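Local coordinates for aerolysin-like protein (Bombina maxima, PDB 6LH8) that probably acts in a pore-forming system of the aerolysin family that modulates endolysosomes, either as a pore former or as its regulatory paralog, at residues D45-T53 with Q67-N75; E119-E127 with T136-Q144. All coordinates share one frame; numbering follows the deposited sequence.

Interaction 1: residues D45-T53 with Q67-N75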
loop_
_atom_site.group_PDB
_atom_site.type_symbol
_atom_site.label_atom_id
_atom_site.label_comp_id
_atom_site.label_asym_id
_atom_site.label_seq_id
_atom_site.Cartn_x
_atom_site.Cartn_y
_atom_site.Cartn_z
ATOM N N ASP A 45 0.391 8.637 7.361
ATOM C CA ASP A 45 1.065 8.266 6.130
ATOM C C ASP A 45 0.475 6.961 5.614
ATOM O O ASP A 45 0.222 6.035 6.389
ATOM C CB ASP A 45 2.564 8.106 6.364
ATOM C CG ASP A 45 3.277 9.434 6.482
ATOM O OD1 ASP A 45 2.652 10.485 6.208
ATOM O OD2 ASP A 45 4.467 9.422 6.845
ATOM N N ARG A 46 0.225 6.910 4.307
ATOM C CA ARG A 46 -0.291 5.729 3.628
ATOM C C ARG A 46 0.662 5.396 2.491
ATOM O O ARG A 46 1.037 6.283 1.719
ATOM C CB ARG A 46 -1.714 5.968 3.103
ATOM C CG ARG A 46 -2.215 4.875 2.182
ATOM C CD ARG A 46 -3.620 5.177 1.688
ATOM N NE ARG A 46 -4.139 4.116 0.840
ATOM C CZ ARG A 46 -5.176 4.260 0.030
ATOM N NH1 ARG A 46 -5.794 5.428 -0.030
ATOM N NH2 ARG A 46 -5.591 3.243 -0.713
ATOM N N THR A 47 1.096 4.137 2.408
ATOM C CA THR A 47 2.087 3.772 1.411
ATOM C C THR A 47 1.647 2.554 0.621
ATOM O O THR A 47 0.875 1.711 1.099
ATOM C CB THR A 47 3.448 3.468 2.028
ATOM O OG1 THR A 47 3.325 2.342 2.897
ATOM C CG2 THR A 47 3.966 4.670 2.822
ATOM N N ILE A 48 2.162 2.483 -0.601
ATOM C CA ILE A 48 2.156 1.276 -1.411
ATOM C C ILE A 48 3.593 1.058 -1.856
ATOM O O ILE A 48 4.231 1.982 -2.366
ATOM C CB ILE A 48 1.223 1.395 -2.630
ATOM C CG1 ILE A 48 -0.224 1.650 -2.194
ATOM C CG2 ILE A 48 1.351 0.157 -3.508
ATOM C CD1 ILE A 48 -1.216 1.764 -3.363
ATOM N N THR A 49 4.115 -0.138 -1.650
ATOM C CA THR A 49 5.487 -0.423 -2.045
ATOM C C THR A 49 5.481 -1.423 -3.190
ATOM O O THR A 49 4.835 -2.472 -3.095
ATOM C CB THR A 49 6.304 -0.938 -0.867
ATOM O OG1 THR A 49 6.407 0.103 0.120
ATOM C CG2 THR A 49 7.712 -1.311 -1.322
ATOM N N HIS A 50 6.197 -1.093 -4.263
ATOM C CA HIS A 50 6.285 -1.929 -5.456
ATOM C C HIS A 50 7.689 -2.501 -5.582
ATOM O O HIS A 50 8.666 -1.753 -5.552
ATOM C CB HIS A 50 5.947 -1.118 -6.704
ATOM C CG HIS A 50 4.624 -0.418 -6.625
ATOM N ND1 HIS A 50 3.431 -1.041 -6.913
ATOM C CD2 HIS A 50 4.316 0.858 -6.287
ATOM C CE1 HIS A 50 2.440 -0.177 -6.757
ATOM N NE2 HIS A 50 2.953 0.983 -6.388
ATOM N N ASN A 51 7.788 -3.814 -5.778
ATOM C CA ASN A 51 9.082 -4.476 -5.856
ATOM C C ASN A 51 9.142 -5.382 -7.071
ATOM O O ASN A 51 8.131 -5.940 -7.495
ATOM C CB ASN A 51 9.344 -5.309 -4.602
ATOM C CG ASN A 51 9.014 -4.552 -3.343
ATOM O OD1 ASN A 51 9.894 -3.940 -2.755
ATOM N ND2 ASN A 51 7.723 -4.561 -2.936
ATOM N N ILE A 52 10.345 -5.542 -7.622
ATOM C CA ILE A 52 10.590 -6.518 -8.676
ATOM C C ILE A 52 11.725 -7.419 -8.211
ATOM O O ILE A 52 12.689 -6.948 -7.603
ATOM C CB ILE A 52 10.888 -5.856 -10.044
ATOM C CG1 ILE A 52 10.700 -6.862 -11.178
ATOM C CG2 ILE A 52 12.271 -5.204 -10.106
ATOM C CD1 ILE A 52 9.225 -7.134 -11.497
ATOM N N THR A 53 11.549 -8.726 -8.391
ATOM C CA THR A 53 12.523 -9.722 -7.952
ATOM C C THR A 53 12.840 -10.623 -9.136
ATOM O O THR A 53 11.957 -10.917 -9.940
ATOM C CB THR A 53 12.008 -10.565 -6.768
ATOM O OG1 THR A 53 10.790 -11.237 -7.113
ATOM C CG2 THR A 53 11.749 -9.688 -5.538
ATOM N N GLN A 67 9.912 -1.359 -17.009
ATOM C CA GLN A 67 8.781 -0.473 -16.764
ATOM C C GLN A 67 7.502 -1.284 -16.630
ATOM O O GLN A 67 7.172 -2.073 -17.520
ATOM C CB GLN A 67 8.614 0.540 -17.900
ATOM C CG GLN A 67 9.611 1.658 -17.888
ATOM C CD GLN A 67 9.195 2.813 -18.782
ATOM O OE1 GLN A 67 9.898 3.817 -18.882
ATOM N NE2 GLN A 67 8.048 2.673 -19.435
ATOM N N LEU A 68 6.758 -1.065 -15.548
ATOM C CA LEU A 68 5.452 -1.696 -15.446
ATOM C C LEU A 68 4.465 -0.746 -14.794
ATOM O O LEU A 68 4.838 0.234 -14.143
ATOM C CB LEU A 68 5.494 -3.036 -14.698
ATOM C CG LEU A 68 5.937 -3.196 -13.247
ATOM C CD1 LEU A 68 4.830 -2.814 -12.269
ATOM C CD2 LEU A 68 6.327 -4.658 -13.034
ATOM N N GLU A 69 3.186 -1.055 -15.001
ATOM C CA GLU A 69 2.073 -0.271 -14.484
ATOM C C GLU A 69 1.312 -1.093 -13.454
ATOM O O GLU A 69 0.561 -2.010 -13.821
ATOM C CB GLU A 69 1.151 0.150 -15.628
ATOM C CG GLU A 69 1.874 0.965 -16.679
ATOM C CD GLU A 69 0.956 1.412 -17.783
ATOM O OE1 GLU A 69 -0.036 2.105 -17.477
ATOM O OE2 GLU A 69 1.225 1.059 -18.951
ATOM N N PRO A 70 1.491 -0.825 -12.165
ATOM C CA PRO A 70 0.808 -1.612 -11.137
ATOM C C PRO A 70 -0.698 -1.416 -11.188
ATOM O O PRO A 70 -1.210 -0.475 -11.800
ATOM C CB PRO A 70 1.377 -1.060 -9.825
ATOM C CG PRO A 70 2.632 -0.354 -10.209
ATOM C CD PRO A 70 2.404 0.175 -11.586
ATOM N N LYS A 71 -1.407 -2.336 -10.523
ATOM C CA LYS A 71 -2.849 -2.196 -10.331
ATOM C C LYS A 71 -3.181 -1.199 -9.227
ATOM O O LYS A 71 -4.123 -0.408 -9.367
ATOM C CB LYS A 71 -3.488 -3.551 -9.996
ATOM C CG LYS A 71 -3.253 -4.656 -11.017
ATOM C CD LYS A 71 -4.318 -5.759 -10.924
ATOM C CE LYS A 71 -4.490 -6.279 -9.502
ATOM N NZ LYS A 71 -5.144 -7.627 -9.470
ATOM N N HIS A 72 -2.446 -1.240 -8.117
ATOM C CA HIS A 72 -2.753 -0.450 -6.926
ATOM C C HIS A 72 -1.821 0.753 -6.849
ATOM O O HIS A 72 -0.604 0.588 -6.739
ATOM C CB HIS A 72 -2.618 -1.304 -5.666
ATOM C CG HIS A 72 -3.394 -2.580 -5.731
ATOM N ND1 HIS A 72 -4.767 -2.603 -5.811
ATOM C CD2 HIS A 72 -2.991 -3.873 -5.740
ATOM C CE1 HIS A 72 -5.183 -3.857 -5.869
ATOM N NE2 HIS A 72 -4.126 -4.646 -5.830
ATOM N N ARG A 73 -2.392 1.958 -6.887
ATOM C CA ARG A 73 -1.611 3.187 -6.914
ATOM C C ARG A 73 -2.193 4.187 -5.922
ATOM O O ARG A 73 -3.308 4.025 -5.425
ATOM C CB ARG A 73 -1.582 3.817 -8.319
ATOM C CG ARG A 73 -1.162 2.884 -9.445
ATOM C CD ARG A 73 0.302 2.508 -9.342
ATOM N NE ARG A 73 1.177 3.674 -9.232
ATOM C CZ ARG A 73 1.706 4.313 -10.272
ATOM N NH1 ARG A 73 1.442 3.905 -11.506
ATOM N NH2 ARG A 73 2.502 5.357 -10.077
ATOM N N LEU A 74 -1.411 5.228 -5.638
ATOM C CA LEU A 74 -1.819 6.334 -4.786
ATOM C C LEU A 74 -1.803 7.631 -5.591
ATOM O O LEU A 74 -1.220 7.704 -6.675
ATOM C CB LEU A 74 -0.890 6.471 -3.569
ATOM C CG LEU A 74 -0.860 5.312 -2.567
ATOM C CD1 LEU A 74 0.089 5.612 -1.427
ATOM C CD2 LEU A 74 -2.257 5.027 -2.023
ATOM N N ASN A 75 -2.455 8.659 -5.043
ATOM C CA ASN A 75 -2.381 10.032 -5.558
ATOM C C ASN A 75 -2.922 10.171 -6.978
ATOM O O ASN A 75 -2.650 11.173 -7.648
ATOM C CB ASN A 75 -0.946 10.566 -5.502
ATOM C CG ASN A 75 -0.398 10.608 -4.094
ATOM O OD1 ASN A 75 -1.042 11.140 -3.190
ATOM N ND2 ASN A 75 0.797 10.050 -3.897
#
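The first torsions of His50 and Ile48 set CG of His50 (chi1 -54°) and CG1 of Ile48 (chi1 -60°) opposite their own carbonyl carbons, and the side chains project from strand 41-53 onto the chain that follows strand 65-68. That chain is a largely irregular segment folded over the sheet face that carries Arg46, Ile48, His50 and Ile52. No hydrogen bond crosses between the segments. The contact is made by side chains packing on each other and on backbone carbonyls, and the 6.9 Å between the CA atoms of Ile48 and Arg73 is too wide for backbone pairing.

Pro70 lies over one face of the His50 imidazole in a CH-pi contact, its CG 3.8 Å from the ring centroid and 29° off the normal; the two side chains cross at about a right angle. At the ring edge, His50 CE1 meets His72 O in the imidazole plane at 3.1 Å. The two nitrogens bond elsewhere, ND1 to Tyr139 OH and NE2 to Glu93 OE1. Glu93 also makes a salt bridge to Arg73, whose NE is 4.3 Å from His50 NE2.

Two residues earlier on the strand, Ile48 CD1 packs 3.7 Å from Leu74 CG. Leu74 then divides its methyls: CD1 sits 3.4 Å from the backbone O of Arg46, and CD2 lies over the Arg46 guanidinium, 3.5 Å above its plane and offset toward the rim. Arg46 NE itself bonds to Gln144 O. At the other end, Ile52 CD1 and Leu68 CD2 touch at 4.1 Å, their side chains running past one another in opposite directions.

Chemically, a proline on its face and polar partners round its edge should hold the imidazole in both tilt and rotation. The Glu93 carboxylate would probably offset positive charge on Arg73 and stabilise a proton on His50 NE2.

Interaction 2: residues E119-E127 with T136-Q144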
loop_
_atom_site.group_PDB
_atom_site.type_symbol
_atom_site.label_atom_id
_atom_site.label_comp_id
_atom_site.label_asym_id
_atom_site.label_seq_id
_atom_site.Cartn_x
_atom_site.Cartn_y
_atom_site.Cartn_z
ATOM N N GLU A 119 -4.220 -4.047 4.988
ATOM C CA GLU A 119 -2.847 -4.133 4.513
ATOM C C GLU A 119 -2.728 -5.450 3.764
ATOM O O GLU A 119 -3.144 -6.495 4.273
ATOM C CB GLU A 119 -1.846 -4.018 5.675
ATOM C CG GLU A 119 -1.975 -2.685 6.426
ATOM C CD GLU A 119 -0.795 -2.382 7.329
ATOM O OE1 GLU A 119 0.060 -3.272 7.508
ATOM O OE2 GLU A 119 -0.738 -1.262 7.881
ATOM N N ASN A 120 -2.226 -5.391 2.536
ATOM C CA ASN A 120 -2.254 -6.556 1.661
ATOM C C ASN A 120 -0.919 -6.718 0.956
ATOM O O ASN A 120 -0.321 -5.732 0.522
ATOM C CB ASN A 120 -3.349 -6.443 0.590
ATOM C CG ASN A 120 -4.745 -6.466 1.165
ATOM O OD1 ASN A 120 -5.365 -7.527 1.274
ATOM N ND2 ASN A 120 -5.270 -5.288 1.499
ATOM N N ILE A 121 -0.471 -7.959 0.808
ATOM C CA ILE A 121 0.650 -8.278 -0.074
ATOM C C ILE A 121 0.125 -9.133 -1.218
ATOM O O ILE A 121 -0.568 -10.127 -0.993
ATOM C CB ILE A 121 1.797 -8.984 0.673
ATOM C CG1 ILE A 121 2.344 -8.087 1.789
ATOM C CG2 ILE A 121 2.929 -9.318 -0.291
ATOM C CD1 ILE A 121 3.283 -8.808 2.738
ATOM N N THR A 122 0.431 -8.729 -2.449
ATOM C CA THR A 122 0.112 -9.527 -3.624
ATOM C C THR A 122 1.362 -9.625 -4.483
ATOM O O THR A 122 2.277 -8.808 -4.370
ATOM C CB THR A 122 -1.034 -8.922 -4.441
ATOM O OG1 THR A 122 -0.698 -7.571 -4.821
ATOM C CG2 THR A 122 -2.329 -8.929 -3.629
ATOM N N SER A 123 1.416 -10.655 -5.322
ATOM C CA SER A 123 2.582 -10.856 -6.173
ATOM C C SER A 123 2.120 -11.465 -7.492
ATOM O O SER A 123 1.080 -12.125 -7.545
ATOM C CB SER A 123 3.629 -11.745 -5.489
ATOM O OG SER A 123 3.070 -12.982 -5.067
ATOM N N ALA A 124 2.878 -11.222 -8.565
ATOM C CA ALA A 124 2.465 -11.747 -9.866
ATOM C C ALA A 124 3.691 -11.984 -10.740
ATOM O O ALA A 124 4.727 -11.343 -10.542
ATOM C CB ALA A 124 1.489 -10.800 -10.579
ATOM N N PRO A 125 3.609 -12.917 -11.693
ATOM C CA PRO A 125 4.714 -13.102 -12.642
ATOM C C PRO A 125 4.835 -11.931 -13.605
ATOM O O PRO A 125 3.855 -11.286 -13.973
ATOM C CB PRO A 125 4.332 -14.386 -13.397
ATOM C CG PRO A 125 3.166 -14.993 -12.630
ATOM C CD PRO A 125 2.487 -13.834 -11.966
ATOM N N VAL A 126 6.066 -11.653 -14.017
ATOM C CA VAL A 126 6.332 -10.588 -14.981
ATOM C C VAL A 126 7.181 -11.184 -16.089
ATOM O O VAL A 126 8.338 -11.559 -15.857
ATOM C CB VAL A 126 7.026 -9.376 -14.349
ATOM C CG1 VAL A 126 7.140 -8.271 -15.376
ATOM C CG2 VAL A 126 6.235 -8.870 -13.126
ATOM N N GLU A 127 6.617 -11.286 -17.289
ATOM C CA GLU A 127 7.383 -11.797 -18.413
ATOM C C GLU A 127 8.220 -10.661 -18.993
ATOM O O GLU A 127 7.696 -9.591 -19.319
ATOM C CB GLU A 127 6.453 -12.445 -19.448
ATOM C CG GLU A 127 5.887 -13.769 -18.927
ATOM C CD GLU A 127 5.056 -14.534 -19.941
ATOM O OE1 GLU A 127 4.586 -13.917 -20.916
ATOM O OE2 GLU A 127 4.870 -15.756 -19.749
ATOM N N THR A 136 11.089 -14.746 -16.447
ATOM C CA THR A 136 9.856 -14.456 -15.726
ATOM C C THR A 136 10.268 -13.972 -14.342
ATOM O O THR A 136 10.713 -14.764 -13.506
ATOM C CB THR A 136 8.946 -15.674 -15.662
ATOM O OG1 THR A 136 8.669 -16.125 -16.996
ATOM C CG2 THR A 136 7.644 -15.315 -14.962
ATOM N N ALA A 137 10.164 -12.661 -14.125
ATOM C CA ALA A 137 10.428 -12.069 -12.825
ATOM C C ALA A 137 9.171 -12.166 -11.963
ATOM O O ALA A 137 8.135 -12.687 -12.391
ATOM C CB ALA A 137 10.902 -10.625 -12.995
ATOM N N THR A 138 9.253 -11.670 -10.729
ATOM C CA THR A 138 8.102 -11.641 -9.831
ATOM C C THR A 138 7.928 -10.236 -9.275
ATOM O O THR A 138 8.863 -9.662 -8.709
ATOM C CB THR A 138 8.255 -12.635 -8.674
ATOM O OG1 THR A 138 8.372 -13.959 -9.201
ATOM C CG2 THR A 138 7.021 -12.578 -7.774
ATOM N N TYR A 139 6.728 -9.693 -9.443
ATOM C CA TYR A 139 6.351 -8.380 -8.931
ATOM C C TYR A 139 5.654 -8.570 -7.594
ATOM O O TYR A 139 4.868 -9.505 -7.432
ATOM C CB TYR A 139 5.422 -7.663 -9.925
ATOM C CG TYR A 139 4.633 -6.521 -9.316
ATOM C CD1 TYR A 139 5.226 -5.271 -9.108
ATOM C CD2 TYR A 139 3.296 -6.687 -8.946
ATOM C CE1 TYR A 139 4.496 -4.215 -8.532
ATOM C CE2 TYR A 139 2.565 -5.642 -8.377
ATOM C CZ TYR A 139 3.171 -4.411 -8.176
ATOM O OH TYR A 139 2.443 -3.370 -7.617
ATOM N N ILE A 140 5.966 -7.705 -6.631
ATOM C CA ILE A 140 5.375 -7.755 -5.297
ATOM C C ILE A 140 4.834 -6.373 -4.962
ATOM O O ILE A 140 5.532 -5.362 -5.133
ATOM C CB ILE A 140 6.396 -8.195 -4.226
ATOM C CG1 ILE A 140 7.016 -9.561 -4.558
ATOM C CG2 ILE A 140 5.734 -8.236 -2.852
ATOM C CD1 ILE A 140 8.286 -9.863 -3.762
ATOM N N CYS A 141 3.587 -6.332 -4.491
ATOM C CA CYS A 141 2.909 -5.112 -4.074
ATOM C C CYS A 141 2.572 -5.219 -2.591
ATOM O O CYS A 141 1.860 -6.134 -2.183
ATOM C CB CYS A 141 1.619 -4.895 -4.875
ATOM S SG CYS A 141 0.846 -3.311 -4.467
ATOM N N GLN A 142 3.091 -4.306 -1.786
ATOM C CA GLN A 142 2.737 -4.212 -0.366
ATOM C C GLN A 142 1.906 -2.951 -0.216
ATOM O O GLN A 142 2.454 -1.847 -0.233
ATOM C CB GLN A 142 3.976 -4.158 0.514
ATOM C CG GLN A 142 4.691 -5.480 0.617
ATOM C CD GLN A 142 6.172 -5.380 0.353
ATOM O OE1 GLN A 142 6.684 -4.336 -0.067
ATOM N NE2 GLN A 142 6.881 -6.480 0.592
ATOM N N SER A 143 0.588 -3.111 -0.079
ATOM C CA SER A 143 -0.321 -1.971 -0.102
ATOM C C SER A 143 -1.017 -1.751 1.237
ATOM O O SER A 143 -1.232 -2.680 2.024
ATOM C CB SER A 143 -1.386 -2.110 -1.207
ATOM O OG SER A 143 -1.986 -3.389 -1.177
ATOM N N GLN A 144 -1.366 -0.488 1.478
ATOM C CA GLN A 144 -2.157 -0.061 2.621
ATOM C C GLN A 144 -3.374 0.691 2.106
ATOM O O GLN A 144 -3.254 1.529 1.205
ATOM C CB GLN A 144 -1.352 0.857 3.553
ATOM C CG GLN A 144 -0.010 0.305 4.029
ATOM C CD GLN A 144 0.716 1.278 4.935
ATOM O OE1 GLN A 144 0.575 2.494 4.792
ATOM N NE2 GLN A 144 1.498 0.752 5.879
HETATM O O HOH W 1 -1.275 -5.658 -2.630
HETATM O O HOH W 2 6.151 -17.295 -17.864
#
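The beta hairpin of strands 110-130 and 133-154 provides this contact, pairing segments 119-127 and 136-144 within the long antiparallel sheet of the aerolysin-like chain. The segment axes come within 4.3 Å, with N-to-C directions 145° apart, as expected for twisted antiparallel neighbours. Register is unbroken from Glu119-Gln144 to Glu127-Thr136. Four hydrogen-bonded pairs, Asn120-Ser143, Thr122-Cys141, Ala124-Tyr139 and Val126-Ala137, supply eight backbone bonds.

These bonds are not uniform. Cys141 N donates to Thr122 O almost straight, at 176°, whereas Val126 N approaches Ala137 O from above its carbonyl plane, 48° out of it. Tyr139 O takes both the Ala124 N-H and a short CA-H...O contact from Ser123, 2.9 Å from CA to O, so the strands lie close there.

Side chains alternate between the two faces. On the face of Val126 and Tyr139, Val126 CG2 lies anti to its own carbonyl carbon and meets Tyr139 CB at 3.5 Å; the Tyr139 hydroxyl bonds to His50 of strand 41-53. Ile121 is on the other face. Its CG2 touches Ile140 CG2 at 3.9 Å and its CG1 runs beside Gln142 CG at 3.7 Å, while the Gln142 amide oxygen bonds to Asn51. Thr122 OG1 and Ser143 OG each sit between backbone N and carbonyl carbon, and both bond to one water. That water links these hydroxyls, which are diagonal across the two strands, to the carbonyl of Cys141, the residue paired with Thr122, by donating to its O.

Near the hairpin turn, Glu127 and Thr136 point the same way and share a second water, which donates to Glu127 OE2 at 2.8 Å and hydrogen-bonds to Thr136 OG1 at 2.9 Å.

How the interactions relate
Along the chain both segments of interaction 1 precede those of interaction 2, yet their centres are about 9 Å apart. Strand 41-53, carrying one side of interaction 1, neighbours strand 133-154 in the five-stranded antiparallel sheet, whose order is 4-28, 110-130, 133-154, 41-53, 90-100. Interaction 2 is thus pairing within the sheet, and interaction 1 packs the segment 67-75 against one face of it. The junctions between them are two probable hydrogen bonds, His50 ND1 to Tyr139 OH at 2.6 Å and Arg46 NE to Gln144 O at 2.8 Å. With Pro70 also packed on Tyr139, the segment 67-75 lies across the adjacent strands 41-53 and 133-154.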